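Local coordinates for protein oligopeptide ABC transporter OppAIV (Borrelia burgdorferi B31, PDB 4GL8) that probably binds oligopeptides outside the cytoplasmic membrane and passes them to an ABC transporter for uptake, at residues L255-D260 / N506-G511; R118-E123 / M131-I136; S289-N294 / K384-I389. One frame throughout, in Å; residues are numbered along the deposited sequence.

Interaction 1 of 3, residues L255-D260 / N506-G511; sequences LNDELD and NDKWKG
The indole of Trp509 presents its edge to the carboxylate of Asp260: Asp260 OD1 lies close to the ring plane and accepts the N-H of Trp509 NE1 at 2.8 Å. The carboxylate and ring planes stand 85° apart, and the indole N-H meets the oxygen from above the carboxylate plane, in a somewhat bent bond (156° at the hydrogen). Phe32 meets the same indole edge-to-face, and Leu30, Leu236 and Ile525 also pack on it. A second donor shares the oxygen. Lys508 NZ forms a salt bridge with Asp260 OD1 at 2.9 Å, nearly in line with the C-O bond; the lysine chain, bent at chi3 (79°), crosses the aspartate at about a right angle. Asp260 sits in the loop between helix 247-255, which ends in a Schellman motif with Asp257 as the C-prime residue, and strand 261-263; Trp509 opens strand 509-510, which pairs antiparallel with strand 526-527, and Lys508 comes just before it. The other carboxylate oxygen, Asp260 OD2, takes the backbone N-H of Lys33, so both oxygens are held and the rotation of the group is probably fixed. Asp257 OD1 stays 4.1 Å from Lys508 NZ, beyond a salt bridge, and pairs instead with Arg505.

Interaction 2 of 3, residues R118-E123 / M131-I136; sequences RILDKE and MIKSVI
Leu120 and Ile132 run at a slant to one another and touch through a single methyl each, Leu120 CD2 against Ile132 CG2 at 3.9 Å. On the leucine, CB does not head straight for the other segment; the far end of the side chain carries the contact, with CD2 as the branch that is turned across. On Ile132 the bond from the backbone faces the partner directly, and its two branches divide the work. With CG1 beside the backbone N (chi1 -53°), CG2 is set opposite that nitrogen and meets Leu120, while CG1 faces Ile119, the residue before Leu120, with Ile132 CG1 lying 4.2 Å from Ile119 CG2. Ile132 is thus touched by two successive residues. The same leucine methyl also reaches the aliphatic part of Lys133, Leu120 CD2 to Lys133 CG at 4.2 Å. The polar end of that lysine is engaged outside the contact, by a hydrogen bond to Asn130 OD1 and a cation-pi interaction with Phe143. No hydrogen bond joins the segments, and the packing is apolar and buried. Ala139 and Tyr142 of helix 139-143 also touch Leu120, Thr181 lies against Ile119, and Phe182 against Ile132. Leu120 is where the chain leaves helix 109-119; just beyond it, Asp121 OD1 accepts the backbone N of Glu123 at 3.1 Å in an Asx turn leading into a 3-10 segment. The arrangement is that of the C-terminal end of helix 109-119 packed on the following helix 129-135, the connection passing through that short 3-10 segment, here probably within the additional domain that sets OppA-like solute-binding proteins apart from smaller relatives.

Interaction 3 of 3, residues S289-N294 / K384-I389; sequences SFYSLN and KIAEFI
Tyr291 supplies most of the surface buried from the strand side, reaching from strand 287-293 so that its hydroxyl end abuts helix 380-397. Its OH comes to 3.2 Å from Ala386 CA, which lies at the ring edge near the ring plane, and to 3.5 Å from Ala386 CB, a close fit of the phenol against the helix backbone. Ile389 contributes the next largest share. It lies alongside the tyrosine, the two side chains passing each other in opposite directions: Ile389 CG1 is 3.9 Å from Tyr291 CZ, Ile389 CG2 touches the ring at Tyr291 CE2 (4.1 Å), and CD1 extends over one ring face. With chi1 at -54°, both branches of Ile389 border the phenol. This is packing of a helix on a beta-sheet, as in the alpha/beta lobes of solute-binding proteins: strand 287-293 runs between antiparallel neighbours 422-428 and 492-504, and the helix follows strand 372-377 and precedes its parallel partner 401-406. The strand and helix segments cross at -63°, their axes 11.7 Å apart. Ile385, one turn before Ile389, approaches the phenol oxygen through CG2, at 4.0 Å from Tyr291 OH. Ile422, Arg424 and Leu495 of the flanking strands also touch the tyrosine, and Leu323 of helix 315-323 packs on Ile385.

Overall arrangement
From the N terminus, interaction 2 comes first: with only seven residues between its segments, it joins the end of helix 109-119 to helix 129-135 before either other contact opens. Interaction 1 opens next, at the end of helix 247-255, and closes only near the C terminus, past strand 492-504. Interaction 3 falls wholly within this span, joining strand 287-293 to helix 380-397, with 89 residues between its segments. No two contacts cross. Interaction 2 lies across the chain's centre from both others, 41 Å from interaction 1 and 32 Å from interaction 3 between centres. One contact packs neighbouring helices, one a helix on a sheet, and one returns the C-terminal region to the 255-260 loop.

Interaction 1 of 3, residues L255-D260 / N506-G511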
# COMPACT_ATOMS: atom_id res chain seq x y z
N LEU A 255 12.78 -1.84 24.83
CA LEU A 255 13.54 -1.30 25.96
C LEU A 255 14.24 -2.37 26.77
O LEU A 255 15.22 -2.07 27.43
CB LEU A 255 12.66 -0.50 26.92
CG LEU A 255 12.22 0.90 26.54
CD1 LEU A 255 11.38 1.48 27.68
CD2 LEU A 255 13.41 1.80 26.24
N ASN A 256 13.72 -3.60 26.73
CA ASN A 256 14.34 -4.75 27.43
C ASN A 256 15.15 -5.64 26.48
O ASN A 256 15.36 -6.82 26.76
CB ASN A 256 13.23 -5.57 28.13
CG ASN A 256 13.78 -6.58 29.15
OD1 ASN A 256 14.66 -6.29 29.97
ND2 ASN A 256 13.24 -7.79 29.11
N ASP A 257 15.58 -5.08 25.35
CA ASP A 257 16.52 -5.76 24.44
C ASP A 257 15.92 -7.02 23.78
O ASP A 257 16.67 -7.95 23.49
CB ASP A 257 17.83 -6.11 25.20
CG ASP A 257 19.06 -6.33 24.27
OD1 ASP A 257 19.08 -5.84 23.11
OD2 ASP A 257 20.03 -6.98 24.73
N GLU A 258 14.60 -7.06 23.57
CA GLU A 258 13.95 -8.23 22.94
C GLU A 258 13.44 -7.94 21.51
O GLU A 258 12.83 -8.81 20.85
CB GLU A 258 12.75 -8.70 23.75
CG GLU A 258 12.91 -8.97 25.24
CD GLU A 258 11.53 -9.08 25.92
OE1 GLU A 258 10.62 -9.66 25.30
OE2 GLU A 258 11.32 -8.59 27.06
N LEU A 259 13.62 -6.71 21.07
CA LEU A 259 13.36 -6.35 19.68
C LEU A 259 14.51 -5.48 19.19
O LEU A 259 14.97 -4.61 19.89
CB LEU A 259 12.02 -5.62 19.53
CG LEU A 259 10.73 -6.44 19.73
CD1 LEU A 259 9.53 -5.51 19.71
CD2 LEU A 259 10.54 -7.49 18.67
N ASP A 260 14.94 -5.74 17.96
CA ASP A 260 15.94 -4.92 17.32
C ASP A 260 15.32 -3.70 16.67
O ASP A 260 16.03 -2.74 16.34
CB ASP A 260 16.69 -5.76 16.27
CG ASP A 260 17.37 -6.96 16.90
OD1 ASP A 260 18.43 -6.77 17.50
OD2 ASP A 260 16.82 -8.07 16.87
N ASN A 506 20.56 1.02 16.05
CA ASN A 506 21.71 1.38 15.23
C ASN A 506 23.07 1.24 15.95
O ASN A 506 24.10 1.34 15.30
CB ASN A 506 21.55 2.78 14.59
CG ASN A 506 21.24 3.88 15.61
OD1 ASN A 506 21.61 3.77 16.78
ND2 ASN A 506 20.55 4.92 15.18
N ASP A 507 23.05 1.00 17.26
CA ASP A 507 24.26 0.55 17.98
C ASP A 507 24.66 -0.93 17.74
O ASP A 507 25.78 -1.32 18.06
CB ASP A 507 24.06 0.76 19.48
CG ASP A 507 22.90 -0.07 20.01
OD1 ASP A 507 21.81 -0.07 19.38
OD2 ASP A 507 23.09 -0.75 21.04
N LYS A 508 23.73 -1.73 17.22
CA LYS A 508 23.96 -3.16 16.94
C LYS A 508 24.03 -3.44 15.43
O LYS A 508 24.81 -4.29 14.99
CB LYS A 508 22.81 -4.01 17.48
CG LYS A 508 22.77 -4.17 18.99
CD LYS A 508 21.55 -5.00 19.40
CE LYS A 508 21.75 -6.51 19.22
NZ LYS A 508 20.51 -7.30 19.52
N TRP A 509 23.17 -2.77 14.67
CA TRP A 509 23.04 -3.03 13.25
C TRP A 509 23.30 -1.82 12.37
O TRP A 509 23.17 -0.67 12.80
CB TRP A 509 21.64 -3.53 12.98
CG TRP A 509 21.21 -4.63 13.90
CD1 TRP A 509 20.45 -4.50 15.03
CD2 TRP A 509 21.52 -6.00 13.79
NE1 TRP A 509 20.25 -5.73 15.61
CE2 TRP A 509 20.91 -6.67 14.86
CE3 TRP A 509 22.26 -6.75 12.87
CZ2 TRP A 509 20.99 -8.04 15.04
CZ3 TRP A 509 22.35 -8.12 13.05
CH2 TRP A 509 21.72 -8.75 14.12
N LYS A 510 23.67 -2.11 11.12
CA LYS A 510 23.66 -1.14 10.05
C LYS A 510 22.96 -1.79 8.87
O LYS A 510 22.56 -2.96 8.94
CB LYS A 510 25.09 -0.75 9.65
CG LYS A 510 25.96 -1.89 9.14
CD LYS A 510 27.33 -1.36 8.72
CE LYS A 510 28.30 -2.48 8.42
NZ LYS A 510 29.67 -1.96 8.14
N GLY A 511 22.81 -1.02 7.79
CA GLY A 511 22.27 -1.53 6.54
C GLY A 511 20.79 -1.33 6.32
O GLY A 511 20.22 -1.96 5.41

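Interaction 2 of 3, residues R118-E123 / M131-I136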
# COMPACT_ATOMS: atom_id res chain seq x y z
N ARG A 118 -1.98 -17.04 -13.77
CA ARG A 118 -2.77 -17.24 -12.53
C ARG A 118 -3.45 -15.95 -12.04
O ARG A 118 -4.63 -16.00 -11.69
CB ARG A 118 -1.89 -17.83 -11.41
CG ARG A 118 -2.54 -17.86 -10.02
CD ARG A 118 -1.61 -18.53 -9.01
NE ARG A 118 -2.24 -18.80 -7.72
CZ ARG A 118 -2.04 -18.11 -6.59
NH1 ARG A 118 -1.22 -17.04 -6.54
NH2 ARG A 118 -2.67 -18.49 -5.47
N ILE A 119 -2.75 -14.82 -11.98
CA ILE A 119 -3.40 -13.62 -11.43
C ILE A 119 -4.48 -13.09 -12.38
O ILE A 119 -5.40 -12.42 -11.95
CB ILE A 119 -2.43 -12.51 -11.01
CG1 ILE A 119 -3.16 -11.46 -10.18
CG2 ILE A 119 -1.76 -11.86 -12.23
CD1 ILE A 119 -2.23 -10.47 -9.53
N LEU A 120 -4.37 -13.44 -13.66
CA LEU A 120 -5.37 -13.06 -14.66
C LEU A 120 -6.48 -14.08 -14.79
O LEU A 120 -7.33 -13.96 -15.68
CB LEU A 120 -4.71 -12.83 -16.01
CG LEU A 120 -3.82 -11.58 -16.04
CD1 LEU A 120 -2.83 -11.62 -17.19
CD2 LEU A 120 -4.68 -10.33 -16.13
N ASP A 121 -6.48 -15.09 -13.92
CA ASP A 121 -7.57 -16.02 -13.78
C ASP A 121 -8.57 -15.47 -12.78
O ASP A 121 -8.23 -15.23 -11.62
CB ASP A 121 -7.06 -17.37 -13.25
CG ASP A 121 -8.10 -18.49 -13.39
OD1 ASP A 121 -9.32 -18.21 -13.56
OD2 ASP A 121 -7.68 -19.67 -13.35
N LYS A 122 -9.81 -15.29 -13.23
CA LYS A 122 -10.91 -14.84 -12.37
C LYS A 122 -11.00 -15.67 -11.08
O LYS A 122 -11.24 -15.10 -10.01
CB LYS A 122 -12.22 -14.91 -13.15
CG LYS A 122 -13.33 -13.99 -12.69
CD LYS A 122 -14.39 -13.84 -13.79
CE LYS A 122 -13.92 -12.91 -14.91
NZ LYS A 122 -14.86 -12.80 -16.07
N GLU A 123 -10.75 -16.97 -11.16
CA GLU A 123 -10.96 -17.87 -10.01
C GLU A 123 -10.00 -17.63 -8.85
O GLU A 123 -10.31 -17.97 -7.71
CB GLU A 123 -10.91 -19.36 -10.42
N MET A 131 -4.90 -3.58 -11.60
CA MET A 131 -3.60 -3.01 -11.89
C MET A 131 -2.90 -3.70 -13.09
O MET A 131 -2.35 -3.02 -13.96
CB MET A 131 -2.75 -3.09 -10.64
CG MET A 131 -1.34 -2.55 -10.84
SD MET A 131 -0.53 -2.32 -9.26
CE MET A 131 -1.52 -1.01 -8.61
N ILE A 132 -2.96 -5.02 -13.16
CA ILE A 132 -2.44 -5.74 -14.31
C ILE A 132 -3.21 -5.43 -15.60
O ILE A 132 -2.60 -5.22 -16.63
CB ILE A 132 -2.44 -7.26 -14.10
CG1 ILE A 132 -1.75 -7.65 -12.81
CG2 ILE A 132 -1.71 -7.95 -15.24
CD1 ILE A 132 -0.36 -7.04 -12.70
N LYS A 133 -4.54 -5.46 -15.53
CA LYS A 133 -5.42 -5.23 -16.68
C LYS A 133 -5.29 -3.84 -17.29
O LYS A 133 -5.42 -3.66 -18.50
CB LYS A 133 -6.88 -5.47 -16.28
CG LYS A 133 -7.17 -6.91 -15.91
CD LYS A 133 -8.39 -7.11 -15.03
CE LYS A 133 -9.66 -6.57 -15.64
NZ LYS A 133 -10.74 -6.51 -14.62
N SER A 134 -5.05 -2.84 -16.46
CA SER A 134 -4.91 -1.48 -16.95
C SER A 134 -3.56 -1.23 -17.63
O SER A 134 -3.42 -0.25 -18.32
CB SER A 134 -5.16 -0.46 -15.82
OG SER A 134 -4.09 -0.47 -14.87
N VAL A 135 -2.59 -2.12 -17.44
CA VAL A 135 -1.21 -1.91 -17.90
C VAL A 135 -0.87 -2.75 -19.14
O VAL A 135 -0.37 -2.23 -20.14
CB VAL A 135 -0.24 -2.26 -16.75
CG1 VAL A 135 1.17 -2.50 -17.21
CG2 VAL A 135 -0.25 -1.16 -15.72
N ILE A 136 -1.12 -4.04 -19.05
CA ILE A 136 -0.61 -4.99 -20.03
C ILE A 136 -1.59 -5.20 -21.20
O ILE A 136 -2.83 -5.30 -20.99
CB ILE A 136 -0.26 -6.30 -19.31
CG1 ILE A 136 0.95 -6.07 -18.41
CG2 ILE A 136 0.02 -7.41 -20.30
CD1 ILE A 136 1.32 -7.29 -17.61

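Interaction 3 of 3, residues S289-N294 / K384-I389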
# COMPACT_ATOMS: atom_id res chain seq x y z
N SER A 289 -3.39 9.58 4.70
CA SER A 289 -4.47 9.25 5.64
C SER A 289 -5.76 9.95 5.18
O SER A 289 -5.77 11.16 4.90
CB SER A 289 -4.09 9.68 7.06
OG SER A 289 -5.23 9.73 7.92
N PHE A 290 -6.82 9.17 5.01
CA PHE A 290 -8.14 9.71 4.73
C PHE A 290 -9.21 8.81 5.36
O PHE A 290 -8.92 7.68 5.67
CB PHE A 290 -8.38 9.95 3.24
CG PHE A 290 -8.31 8.71 2.36
CD1 PHE A 290 -9.42 7.90 2.19
CD2 PHE A 290 -7.16 8.40 1.66
CE1 PHE A 290 -9.37 6.77 1.36
CE2 PHE A 290 -7.09 7.30 0.82
CZ PHE A 290 -8.20 6.46 0.68
N TYR A 291 -10.41 9.33 5.58
CA TYR A 291 -11.53 8.50 6.05
C TYR A 291 -12.46 8.25 4.87
O TYR A 291 -12.93 9.20 4.26
CB TYR A 291 -12.26 9.21 7.21
CG TYR A 291 -11.70 8.88 8.59
CD1 TYR A 291 -10.35 8.66 8.79
CD2 TYR A 291 -12.54 8.79 9.69
CE1 TYR A 291 -9.86 8.31 10.06
CE2 TYR A 291 -12.07 8.48 10.94
CZ TYR A 291 -10.73 8.23 11.13
OH TYR A 291 -10.30 7.91 12.41
N SER A 292 -12.70 6.99 4.54
CA SER A 292 -13.65 6.64 3.49
C SER A 292 -15.08 6.69 4.00
O SER A 292 -15.34 6.52 5.22
CB SER A 292 -13.40 5.23 3.00
OG SER A 292 -12.09 5.02 2.55
N LEU A 293 -15.99 6.88 3.04
CA LEU A 293 -17.40 7.11 3.28
C LEU A 293 -18.18 6.20 2.34
O LEU A 293 -17.96 6.23 1.14
CB LEU A 293 -17.77 8.58 3.05
CG LEU A 293 -16.93 9.58 3.84
CD1 LEU A 293 -17.16 10.99 3.32
CD2 LEU A 293 -17.18 9.54 5.33
N ASN A 294 -19.06 5.38 2.89
CA ASN A 294 -19.87 4.48 2.10
C ASN A 294 -21.01 5.27 1.48
O ASN A 294 -21.95 5.68 2.17
CB ASN A 294 -20.37 3.31 2.96
CG ASN A 294 -20.98 2.19 2.11
OD1 ASN A 294 -21.61 2.45 1.08
ND2 ASN A 294 -20.81 0.96 2.54
N LYS A 384 -6.40 6.82 18.69
CA LYS A 384 -6.26 8.21 19.11
C LYS A 384 -6.79 9.12 18.00
O LYS A 384 -7.53 10.06 18.26
CB LYS A 384 -4.81 8.56 19.52
N ILE A 385 -6.43 8.82 16.74
CA ILE A 385 -6.90 9.62 15.61
C ILE A 385 -8.43 9.56 15.54
O ILE A 385 -9.09 10.58 15.41
CB ILE A 385 -6.30 9.16 14.27
CG1 ILE A 385 -4.77 9.34 14.25
CG2 ILE A 385 -6.90 9.96 13.13
CD1 ILE A 385 -4.10 8.60 13.09
N ALA A 386 -9.00 8.36 15.64
CA ALA A 386 -10.48 8.22 15.59
C ALA A 386 -11.20 8.97 16.70
O ALA A 386 -12.27 9.54 16.48
CB ALA A 386 -10.86 6.74 15.62
N GLU A 387 -10.61 8.98 17.90
CA GLU A 387 -11.15 9.72 19.03
C GLU A 387 -11.10 11.23 18.80
O GLU A 387 -12.04 11.94 19.18
CB GLU A 387 -10.45 9.30 20.35
CG GLU A 387 -11.05 8.01 20.92
CD GLU A 387 -10.26 7.38 22.07
OE1 GLU A 387 -9.26 7.95 22.51
OE2 GLU A 387 -10.62 6.27 22.52
N PHE A 388 -10.01 11.72 18.20
CA PHE A 388 -9.93 13.14 17.81
C PHE A 388 -11.01 13.48 16.78
O PHE A 388 -11.68 14.49 16.90
CB PHE A 388 -8.57 13.45 17.21
CG PHE A 388 -8.40 14.87 16.74
CD1 PHE A 388 -8.06 15.88 17.62
CD2 PHE A 388 -8.51 15.19 15.38
CE1 PHE A 388 -7.86 17.18 17.18
CE2 PHE A 388 -8.32 16.48 14.93
CZ PHE A 388 -8.00 17.49 15.84
N ILE A 389 -11.17 12.63 15.77
CA ILE A 389 -12.17 12.87 14.73
C ILE A 389 -13.56 12.88 15.36
O ILE A 389 -14.37 13.74 15.07
CB ILE A 389 -12.15 11.78 13.62
CG1 ILE A 389 -10.76 11.60 13.01
CG2 ILE A 389 -13.19 12.08 12.54
CD1 ILE A 389 -10.40 12.56 11.93